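Local coordinates for putative uncharacterized protein TTHA0988 (Thermus thermophilus, PDB 3OEP) that is of unknown function, a KipI-KipA homologue with cyclophilin-like domains that may bind ATP and act as a hydrolase, though not as an allophanate hydrolase, at residues L224-V235 with L273-T284; F293-E303 with I307-P316. All coordinates share one frame; numbering follows the deposited sequence. Where two conformers were deposited one is given.

How the interactions relate
Interactions 1 and 2 lie in series along the chain, 224-235 with 273-284 closing before 293-303 with 307-316 opens, and their centres are about 13 Å apart. Both span the same two antiparallel sheets. In one, strands 282-285 and 298-302 flank strand 320-325; in the other, strand 331-336 lies between 273-277 and 289-295, while 233-235 and 311-315 form the two outer edges. Each interaction therefore ties one sheet to the other through chain that passes from one into the next. They meet directly where the ring of F276 packs edge-to-face with F298 and L283 O lies against W315, so the two contacts pack on each other, consistent with a common core between the sheets.

Interaction 1 of 2, residues L224-V235 with L273-T284; sequences LVEEPGLMDLVV and LLEFAYKGPVLT
A classic beta bulge marks the corner where the chain leaves one antiparallel sheet for another: the backbone N atoms of E226 and E227 both donate to V282 O, at 2.8 Å from E226 N and 3.3 Å from E227 N. Beside it, T284 OG1 donates to the anti side of E226 OE2 at 2.5 Å, and the same hydroxyl also bonds T320. Past the corner, strand 233-235 pairs with 273-277. D232 lies in the loop between the two pairings. CG set anti to the carbonyl carbon (chi1 -42°) carries the carboxylate back to G229 and P281: D232 OD2 comes up beside the proline ring, 3.3 Å from P281 CD, while D232 OD1 takes the G229 N-H on its syn lone pair at 2.6 Å. A water lies within hydrogen-bonding reach of D232 OD2 and K279 O and accepts from M231 N and A277 N. With an alanine here, G229 N would probably lose its acceptor and the water one of its partners. Farther along, E275 OE1 is bridged to M231 O by a second water and forms salt bridges with R331 and R420, while E275 OE2 bonds the Y333 hydroxyl. At the strand's far end, L273 CD2 packs 3.8 Å from V235 CG2.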
loop_
_atom_site.group_PDB
_atom_site.type_symbol
_atom_site.label_atom_id
_atom_site.label_comp_id
_atom_site.label_asym_id
_atom_site.label_seq_id
_atom_site.Cartn_x
_atom_site.Cartn_y
_atom_site.Cartn_z
ATOM N N LEU A 224 16.119 13.102 -18.730
ATOM C CA LEU A 224 16.846 11.848 -18.633
ATOM C C LEU A 224 17.283 11.636 -17.200
ATOM O O LEU A 224 17.850 12.543 -16.572
ATOM C CB LEU A 224 18.101 11.891 -19.517
ATOM C CG LEU A 224 19.079 10.720 -19.387
ATOM C CD1 LEU A 224 18.484 9.408 -19.923
ATOM C CD2 LEU A 224 20.377 11.050 -20.111
ATOM N N VAL A 225 17.029 10.436 -16.689
ATOM C CA VAL A 225 17.575 10.016 -15.412
ATOM C C VAL A 225 18.992 9.513 -15.669
ATOM O O VAL A 225 19.187 8.434 -16.235
ATOM C CB VAL A 225 16.740 8.890 -14.773
ATOM C CG1 VAL A 225 17.330 8.508 -13.402
ATOM C CG2 VAL A 225 15.278 9.309 -14.663
ATOM N N GLU A 226 19.983 10.313 -15.293
ATOM C CA GLU A 226 21.380 9.925 -15.466
ATOM C C GLU A 226 21.801 8.942 -14.383
ATOM O O GLU A 226 22.482 7.947 -14.668
ATOM C CB GLU A 226 22.290 11.146 -15.463
ATOM C CG GLU A 226 22.072 12.051 -16.679
ATOM C CD GLU A 226 23.355 12.664 -17.205
ATOM O OE1 GLU A 226 24.401 11.981 -17.190
ATOM O OE2 GLU A 226 23.316 13.822 -17.667
ATOM N N GLU A 227 21.396 9.239 -13.149
ATOM C CA GLU A 227 21.637 8.376 -11.998
ATOM C C GLU A 227 20.365 8.351 -11.150
ATOM O O GLU A 227 19.759 9.395 -10.917
ATOM C CB GLU A 227 22.810 8.911 -11.168
ATOM C CG GLU A 227 24.013 9.343 -12.004
ATOM C CD GLU A 227 25.148 9.907 -11.170
ATOM O OE1 GLU A 227 25.312 9.475 -10.011
ATOM O OE2 GLU A 227 25.884 10.780 -11.682
ATOM N N PRO A 228 19.942 7.159 -10.701
ATOM C CA PRO A 228 18.789 7.107 -9.817
ATOM C C PRO A 228 19.174 7.491 -8.397
ATOM O O PRO A 228 20.339 7.377 -8.013
ATOM C CB PRO A 228 18.389 5.635 -9.864
ATOM C CG PRO A 228 19.654 4.930 -10.072
ATOM C CD PRO A 228 20.432 5.806 -11.018
ATOM N N GLY A 229 18.199 7.965 -7.640
ATOM C CA GLY A 229 18.344 8.095 -6.202
ATOM C C GLY A 229 17.999 6.766 -5.551
ATOM O O GLY A 229 17.893 5.731 -6.224
ATOM N N LEU A 230 17.799 6.794 -4.241
ATOM C CA LEU A 230 17.477 5.585 -3.481
ATOM C C LEU A 230 16.182 4.921 -3.964
ATOM O O LEU A 230 16.140 3.704 -4.172
ATOM C CB LEU A 230 17.365 5.930 -1.996
ATOM C CG LEU A 230 16.988 4.812 -1.022
ATOM C CD1 LEU A 230 18.005 3.689 -1.078
ATOM C CD2 LEU A 230 16.872 5.373 0.388
ATOM N N MET A 231 15.132 5.722 -4.122
ATOM C CA MET A 231 13.828 5.223 -4.569
ATOM C C MET A 231 12.996 6.363 -5.153
ATOM O O MET A 231 12.124 6.936 -4.487
ATOM C CB MET A 231 13.080 4.517 -3.426
ATOM C CG MET A 231 11.980 3.576 -3.928
ATOM S SD MET A 231 10.971 2.842 -2.622
ATOM C CE MET A 231 12.219 1.975 -1.672
ATOM N N ASP A 232 13.281 6.687 -6.412
ATOM C CA ASP A 232 12.581 7.761 -7.113
ATOM C C ASP A 232 11.335 7.168 -7.745
ATOM O O ASP A 232 11.426 6.191 -8.488
ATOM C CB ASP A 232 13.455 8.368 -8.220
ATOM C CG ASP A 232 14.893 8.569 -7.800
ATOM O OD1 ASP A 232 15.783 8.082 -8.535
ATOM O OD2 ASP A 232 15.147 9.212 -6.753
ATOM N N LEU A 233 10.177 7.756 -7.453
ATOM C CA LEU A 233 8.902 7.238 -7.923
ATOM C C LEU A 233 8.131 8.334 -8.634
ATOM O O LEU A 233 8.061 9.454 -8.140
ATOM C CB LEU A 233 8.065 6.744 -6.744
ATOM C CG LEU A 233 8.640 5.631 -5.870
ATOM C CD1 LEU A 233 7.714 5.361 -4.678
ATOM C CD2 LEU A 233 8.836 4.364 -6.691
ATOM N N VAL A 234 7.536 8.004 -9.776
ATOM C CA VAL A 234 6.549 8.885 -10.390
ATOM C C VAL A 234 5.203 8.585 -9.741
ATOM O O VAL A 234 4.684 7.480 -9.886
ATOM C CB VAL A 234 6.452 8.664 -11.906
ATOM C CG1 VAL A 234 5.348 9.528 -12.501
ATOM C CG2 VAL A 234 7.795 8.983 -12.566
ATOM N N VAL A 235 4.651 9.557 -9.020
ATOM C CA VAL A 235 3.367 9.380 -8.333
ATOM C C VAL A 235 2.322 10.395 -8.782
ATOM O O VAL A 235 2.659 11.530 -9.121
ATOM C CB VAL A 235 3.524 9.475 -6.801
ATOM C CG1 VAL A 235 4.430 8.362 -6.280
ATOM C CG2 VAL A 235 4.058 10.851 -6.383
ATOM N N LEU A 273 4.136 13.491 -10.841
ATOM C CA LEU A 273 5.400 14.165 -10.558
ATOM C C LEU A 273 6.348 13.171 -9.896
ATOM O O LEU A 273 5.970 12.019 -9.661
ATOM C CB LEU A 273 5.177 15.421 -9.697
ATOM C CG LEU A 273 4.987 15.299 -8.181
ATOM C CD1 LEU A 273 4.767 16.685 -7.579
ATOM C CD2 LEU A 273 3.858 14.391 -7.828
ATOM N N LEU A 274 7.579 13.609 -9.643
ATOM C CA LEU A 274 8.607 12.752 -9.064
ATOM C C LEU A 274 8.697 12.938 -7.548
ATOM O O LEU A 274 8.756 14.059 -7.069
ATOM C CB LEU A 274 9.958 13.073 -9.700
ATOM C CG LEU A 274 11.093 12.091 -9.425
ATOM C CD1 LEU A 274 10.678 10.681 -9.792
ATOM C CD2 LEU A 274 12.338 12.502 -10.199
ATOM N N GLU A 275 8.701 11.825 -6.811
ATOM C CA GLU A 275 8.982 11.819 -5.381
ATOM C C GLU A 275 10.325 11.124 -5.211
ATOM O O GLU A 275 10.572 10.098 -5.842
ATOM C CB GLU A 275 7.916 11.038 -4.603
ATOM C CG GLU A 275 8.175 10.987 -3.100
ATOM C CD GLU A 275 7.224 10.066 -2.368
ATOM O OE1 GLU A 275 7.643 8.931 -2.066
ATOM O OE2 GLU A 275 6.075 10.484 -2.087
ATOM N N PHE A 276 11.187 11.675 -4.364
ATOM C CA PHE A 276 12.437 11.009 -3.998
ATOM C C PHE A 276 12.723 11.177 -2.515
ATOM O O PHE A 276 12.321 12.164 -1.898
ATOM C CB PHE A 276 13.616 11.524 -4.830
ATOM C CG PHE A 276 13.700 13.016 -4.904
ATOM C CD1 PHE A 276 14.532 13.723 -4.053
ATOM C CD2 PHE A 276 12.937 13.718 -5.830
ATOM C CE1 PHE A 276 14.598 15.107 -4.123
ATOM C CE2 PHE A 276 12.997 15.102 -5.898
ATOM C CZ PHE A 276 13.831 15.792 -5.046
ATOM N N ALA A 277 13.421 10.202 -1.946
ATOM C CA ALA A 277 13.677 10.187 -0.516
ATOM C C ALA A 277 15.125 9.843 -0.210
ATOM O O ALA A 277 15.720 8.995 -0.876
ATOM C CB ALA A 277 12.742 9.202 0.172
ATOM N N TYR A 278 15.682 10.527 0.789
ATOM C CA TYR A 278 17.019 10.258 1.335
ATOM C C TYR A 278 18.160 10.657 0.380
ATOM O O TYR A 278 19.040 11.448 0.741
ATOM C CB TYR A 278 17.140 8.790 1.803
ATOM C CG TYR A 278 16.169 8.402 2.930
ATOM C CD1 TYR A 278 14.951 7.779 2.656
ATOM C CD2 TYR A 278 16.480 8.669 4.261
ATOM C CE1 TYR A 278 14.062 7.427 3.693
ATOM C CE2 TYR A 278 15.608 8.322 5.296
ATOM C CZ TYR A 278 14.404 7.704 5.009
ATOM O OH TYR A 278 13.558 7.372 6.059
ATOM N N LYS A 279 18.132 10.117 -0.837
ATOM C CA LYS A 279 19.083 10.471 -1.877
ATOM C C LYS A 279 18.318 10.682 -3.175
ATOM O O LYS A 279 17.555 9.813 -3.596
ATOM C CB LYS A 279 20.118 9.366 -2.067
ATOM C CG LYS A 279 21.209 9.695 -3.069
ATOM C CD LYS A 279 22.200 8.559 -3.209
ATOM C CE LYS A 279 23.233 8.862 -4.281
ATOM N NZ LYS A 279 24.203 7.745 -4.448
ATOM N N GLY A 280 18.537 11.838 -3.788
ATOM C CA GLY A 280 17.842 12.212 -5.004
ATOM C C GLY A 280 18.561 11.750 -6.257
ATOM O O GLY A 280 19.732 11.365 -6.207
ATOM N N PRO A 281 17.858 11.798 -7.396
ATOM C CA PRO A 281 18.436 11.433 -8.675
ATOM C C PRO A 281 19.286 12.547 -9.258
ATOM O O PRO A 281 19.256 13.678 -8.773
ATOM C CB PRO A 281 17.205 11.196 -9.551
ATOM C CG PRO A 281 16.190 12.116 -9.011
ATOM C CD PRO A 281 16.443 12.185 -7.523
ATOM N N VAL A 282 20.041 12.200 -10.289
ATOM C CA VAL A 282 20.724 13.172 -11.127
ATOM C C VAL A 282 19.979 13.184 -12.461
ATOM O O VAL A 282 19.901 12.158 -13.138
ATOM C CB VAL A 282 22.196 12.788 -11.337
ATOM C CG1 VAL A 282 22.898 13.808 -12.238
ATOM C CG2 VAL A 282 22.916 12.659 -9.984
ATOM N N LEU A 283 19.430 14.342 -12.821
ATOM C CA LEU A 283 18.530 14.459 -13.967
ATOM C C LEU A 283 19.048 15.506 -14.939
ATOM O O LEU A 283 19.556 16.543 -14.523
ATOM C CB LEU A 283 17.133 14.895 -13.508
ATOM C CG LEU A 283 16.464 14.089 -12.405
ATOM C CD1 LEU A 283 15.160 14.756 -11.962
ATOM C CD2 LEU A 283 16.235 12.640 -12.870
ATOM N N THR A 284 18.887 15.256 -16.233
ATOM C CA THR A 284 19.266 16.248 -17.239
ATOM C C THR A 284 18.085 16.543 -18.166
ATOM O O THR A 284 17.439 15.624 -18.675
ATOM C CB THR A 284 20.503 15.787 -18.024
ATOM O OG1 THR A 284 21.574 15.567 -17.100
ATOM C CG2 THR A 284 20.928 16.842 -19.053
HETATM O O HOH W 1 21.808 9.982 -7.516
HETATM O O HOH W 2 15.048 8.624 -4.094
HETATM O O HOH W 3 10.297 8.138 -2.765
#

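Interaction 2 of 2, residues F293-E303 with I307-P316; sequences FAGYGFVALLE and IPPGQSFLWP
F293 O receives two backbone N-H groups, a straight bond from G310 N at 2.7 Å and a weak one from Q311 N at 3.5 Å. This is a G1 beta bulge, in which G310 takes a backbone conformation suited to glycine, and F293 N returns a bond to Q311 O. Strand 289-295 thus pairs with edge strand 311-315, while A300 and I307 form an antiparallel pair in the other sheet, I307 N donating to A300 O at 2.7 Å. The chain from I307 to G310 crosses between these two pairings. There P309 runs beside the F293 side chain in the same direction: with CG anti to the backbone N (chi1 170°), the phenyl ring brings F293 CE1 to 3.6 Å from P309 CB, and I307 O sits at the ring's edge. Within 307-316, I307 CD1 sits 3.7 Å over one face of the F313 ring, nearer its edge than its centre. L302 divides its two methyls: CD2 meets F313 CD2 at 3.8 Å, whereas CD1 reaches W315 CD1 at 3.8 Å. L302 and W315 cross at about a right angle; W315 NE1 is hydrogen-bonded to K319 O. Backbone hydrogen bonds thus fix where the chain joins each sheet, while the side chains between them meet through apolar contacts, so the two sheets are probably held together here mainly by buried hydrocarbon and aromatic surface.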
loop_
_atom_site.group_PDB
_atom_site.type_symbol
_atom_site.label_atom_id
_atom_site.label_comp_id
_atom_site.label_asym_id
_atom_site.label_seq_id
_atom_site.Cartn_x
_atom_site.Cartn_y
_atom_site.Cartn_z
ATOM N N PHE A 293 10.424 22.542 -7.284
ATOM C CA PHE A 293 10.916 21.678 -6.238
ATOM C C PHE A 293 10.201 22.045 -4.942
ATOM O O PHE A 293 10.086 23.222 -4.599
ATOM C CB PHE A 293 12.432 21.849 -6.104
ATOM C CG PHE A 293 13.013 21.180 -4.898
ATOM C CD1 PHE A 293 13.828 21.889 -4.021
ATOM C CD2 PHE A 293 12.736 19.848 -4.623
ATOM C CE1 PHE A 293 14.363 21.277 -2.900
ATOM C CE2 PHE A 293 13.269 19.230 -3.499
ATOM C CZ PHE A 293 14.078 19.950 -2.636
ATOM N N ALA A 294 9.665 21.039 -4.254
ATOM C CA ALA A 294 8.992 21.249 -2.977
ATOM C C ALA A 294 9.263 20.059 -2.067
ATOM O O ALA A 294 9.800 19.042 -2.507
ATOM C CB ALA A 294 7.490 21.455 -3.172
ATOM N N GLY A 295 8.890 20.194 -0.799
ATOM C CA GLY A 295 9.206 19.182 0.201
ATOM C C GLY A 295 10.416 19.576 1.017
ATOM O O GLY A 295 10.735 20.764 1.145
ATOM N N TYR A 296 11.089 18.578 1.580
ATOM C CA TYR A 296 12.131 18.812 2.568
ATOM C C TYR A 296 13.288 17.846 2.383
ATOM O O TYR A 296 13.196 16.896 1.618
ATOM C CB TYR A 296 11.558 18.664 3.984
ATOM C CG TYR A 296 10.330 19.511 4.217
ATOM C CD1 TYR A 296 10.433 20.800 4.721
ATOM C CD2 TYR A 296 9.059 19.024 3.918
ATOM C CE1 TYR A 296 9.305 21.583 4.917
ATOM C CE2 TYR A 296 7.932 19.795 4.109
ATOM C CZ TYR A 296 8.058 21.072 4.611
ATOM O OH TYR A 296 6.931 21.832 4.796
ATOM N N GLY A 297 14.391 18.117 3.077
ATOM C CA GLY A 297 15.529 17.211 3.083
ATOM C C GLY A 297 16.604 17.498 2.054
ATOM O O GLY A 297 17.652 16.854 2.072
ATOM N N PHE A 298 16.360 18.460 1.163
ATOM C CA PHE A 298 17.313 18.799 0.098
ATOM C C PHE A 298 17.221 20.261 -0.307
ATOM O O PHE A 298 16.230 20.932 -0.041
ATOM C CB PHE A 298 17.034 18.008 -1.183
ATOM C CG PHE A 298 16.893 16.533 -0.988
ATOM C CD1 PHE A 298 17.980 15.693 -1.167
ATOM C CD2 PHE A 298 15.658 15.978 -0.677
ATOM C CE1 PHE A 298 17.850 14.322 -1.009
ATOM C CE2 PHE A 298 15.518 14.609 -0.516
ATOM C CZ PHE A 298 16.615 13.777 -0.686
ATOM N N VAL A 299 18.268 20.732 -0.972
ATOM C CA VAL A 299 18.189 21.919 -1.814
ATOM C C VAL A 299 18.551 21.460 -3.216
ATOM O O VAL A 299 19.435 20.620 -3.389
ATOM C CB VAL A 299 19.130 23.065 -1.358
ATOM C CG1 VAL A 299 18.670 23.627 -0.012
ATOM C CG2 VAL A 299 20.575 22.601 -1.294
ATOM N N ALA A 300 17.833 21.966 -4.211
ATOM C CA ALA A 300 18.116 21.620 -5.590
ATOM C C ALA A 300 19.337 22.406 -6.051
ATOM O O ALA A 300 19.572 23.532 -5.600
ATOM C CB ALA A 300 16.906 21.906 -6.481
ATOM N N LEU A 301 20.116 21.788 -6.938
ATOM C CA LEU A 301 21.347 22.380 -7.457
ATOM C C LEU A 301 21.275 22.417 -8.970
ATOM O O LEU A 301 21.151 21.374 -9.614
ATOM C CB LEU A 301 22.574 21.562 -7.045
ATOM C CG LEU A 301 22.953 21.502 -5.570
ATOM C CD1 LEU A 301 24.201 20.645 -5.401
ATOM C CD2 LEU A 301 23.180 22.889 -5.017
ATOM N N LEU A 302 21.356 23.618 -9.542
ATOM C CA LEU A 302 21.279 23.781 -10.988
ATOM C C LEU A 302 22.218 24.897 -11.419
ATOM O O LEU A 302 22.106 26.020 -10.931
ATOM C CB LEU A 302 19.845 24.111 -11.409
ATOM C CG LEU A 302 19.605 24.309 -12.908
ATOM C CD1 LEU A 302 19.887 23.021 -13.662
ATOM C CD2 LEU A 302 18.180 24.796 -13.168
ATOM N N GLU A 303 23.141 24.571 -12.325
ATOM C CA GLU A 303 24.097 25.547 -12.872
ATOM C C GLU A 303 24.838 26.318 -11.772
ATOM O O GLU A 303 25.055 27.528 -11.883
ATOM C CB GLU A 303 23.386 26.511 -13.828
ATOM C CG GLU A 303 22.767 25.832 -15.047
ATOM C CD GLU A 303 22.102 26.814 -15.987
ATOM O OE1 GLU A 303 20.916 27.145 -15.768
ATOM O OE2 GLU A 303 22.762 27.250 -16.953
ATOM N N ILE A 307 18.712 26.002 -5.049
ATOM C CA ILE A 307 17.293 26.342 -5.149
ATOM C C ILE A 307 16.572 25.690 -3.964
ATOM O O ILE A 307 16.423 24.465 -3.929
ATOM C CB ILE A 307 16.686 25.840 -6.480
ATOM C CG1 ILE A 307 17.439 26.442 -7.676
ATOM C CG2 ILE A 307 15.193 26.184 -6.567
ATOM C CD1 ILE A 307 17.051 25.843 -9.029
ATOM N N PRO A 308 16.145 26.497 -2.978
ATOM C CA PRO A 308 15.420 25.914 -1.850
ATOM C C PRO A 308 14.018 25.483 -2.255
ATOM O O PRO A 308 13.489 25.974 -3.256
ATOM C CB PRO A 308 15.376 27.049 -0.822
ATOM C CG PRO A 308 15.547 28.291 -1.600
ATOM C CD PRO A 308 16.368 27.946 -2.804
ATOM N N PRO A 309 13.417 24.553 -1.494
ATOM C CA PRO A 309 12.099 24.063 -1.874
ATOM C C PRO A 309 11.036 25.151 -1.781
ATOM O O PRO A 309 11.170 26.089 -0.988
ATOM C CB PRO A 309 11.833 22.926 -0.873
ATOM C CG PRO A 309 12.700 23.221 0.293
ATOM C CD PRO A 309 13.900 23.952 -0.236
ATOM N N GLY A 310 10.007 25.021 -2.611
ATOM C CA GLY A 310 8.884 25.939 -2.631
ATOM C C GLY A 310 8.919 26.945 -3.763
ATOM O O GLY A 310 8.258 27.977 -3.689
ATOM N N GLN A 311 9.682 26.664 -4.816
ATOM C CA GLN A 311 9.718 27.575 -5.950
ATOM C C GLN A 311 9.926 26.866 -7.275
ATOM O O GLN A 311 10.398 25.718 -7.323
ATOM C CB GLN A 311 10.795 28.650 -5.738
ATOM C CG GLN A 311 12.222 28.134 -5.744
ATOM C CD GLN A 311 13.218 29.173 -5.244
ATOM O OE1 GLN A 311 13.373 29.371 -4.040
ATOM N NE2 GLN A 311 13.896 29.835 -6.169
ATOM N N SER A 312 9.547 27.565 -8.345
ATOM C CA SER A 312 9.731 27.075 -9.701
ATOM C C SER A 312 10.904 27.788 -10.356
ATOM O O SER A 312 11.301 28.884 -9.941
ATOM C CB SER A 312 8.462 27.252 -10.537
ATOM O OG SER A 312 8.255 28.602 -10.895
ATOM N N PHE A 313 11.446 27.158 -11.390
ATOM C CA PHE A 313 12.663 27.633 -12.021
ATOM C C PHE A 313 12.723 27.171 -13.466
ATOM O O PHE A 313 12.041 26.220 -13.852
ATOM C CB PHE A 313 13.889 27.131 -11.242
ATOM C CG PHE A 313 13.930 25.635 -11.058
ATOM C CD1 PHE A 313 13.297 25.037 -9.975
ATOM C CD2 PHE A 313 14.618 24.828 -11.956
ATOM C CE1 PHE A 313 13.338 23.660 -9.798
ATOM C CE2 PHE A 313 14.661 23.446 -11.783
ATOM C CZ PHE A 313 14.019 22.866 -10.703
ATOM N N LEU A 314 13.541 27.859 -14.259
ATOM C CA LEU A 314 13.800 27.451 -15.631
ATOM C C LEU A 314 14.916 26.411 -15.599
ATOM O O LEU A 314 15.945 26.598 -14.953
ATOM C CB LEU A 314 14.178 28.661 -16.498
ATOM C CG LEU A 314 14.212 28.504 -18.033
ATOM C CD1 LEU A 314 15.401 27.683 -18.479
ATOM C CD2 LEU A 314 12.922 27.913 -18.598
ATOM N N TRP A 315 14.681 25.303 -16.287
ATOM C CA TRP A 315 15.616 24.198 -16.354
ATOM C C TRP A 315 15.972 24.013 -17.834
ATOM O O TRP A 315 15.215 23.408 -18.590
ATOM C CB TRP A 315 14.954 22.969 -15.741
ATOM C CG TRP A 315 15.790 21.726 -15.665
ATOM C CD1 TRP A 315 17.131 21.597 -15.913
ATOM C CD2 TRP A 315 15.331 20.429 -15.266
ATOM N NE1 TRP A 315 17.522 20.287 -15.723
ATOM C CE2 TRP A 315 16.436 19.552 -15.329
ATOM C CE3 TRP A 315 14.083 19.917 -14.893
ATOM C CZ2 TRP A 315 16.333 18.196 -15.012
ATOM C CZ3 TRP A 315 13.983 18.561 -14.587
ATOM C CH2 TRP A 315 15.099 17.722 -14.652
ATOM N N PRO A 316 17.114 24.582 -18.262
ATOM C CA PRO A 316 17.414 24.603 -19.692
ATOM C C PRO A 316 17.876 23.264 -20.236
ATOM O O PRO A 316 18.481 22.476 -19.506
ATOM C CB PRO A 316 18.546 25.633 -19.809
ATOM C CG PRO A 316 18.565 26.370 -18.524
ATOM C CD PRO A 316 18.065 25.413 -17.499
#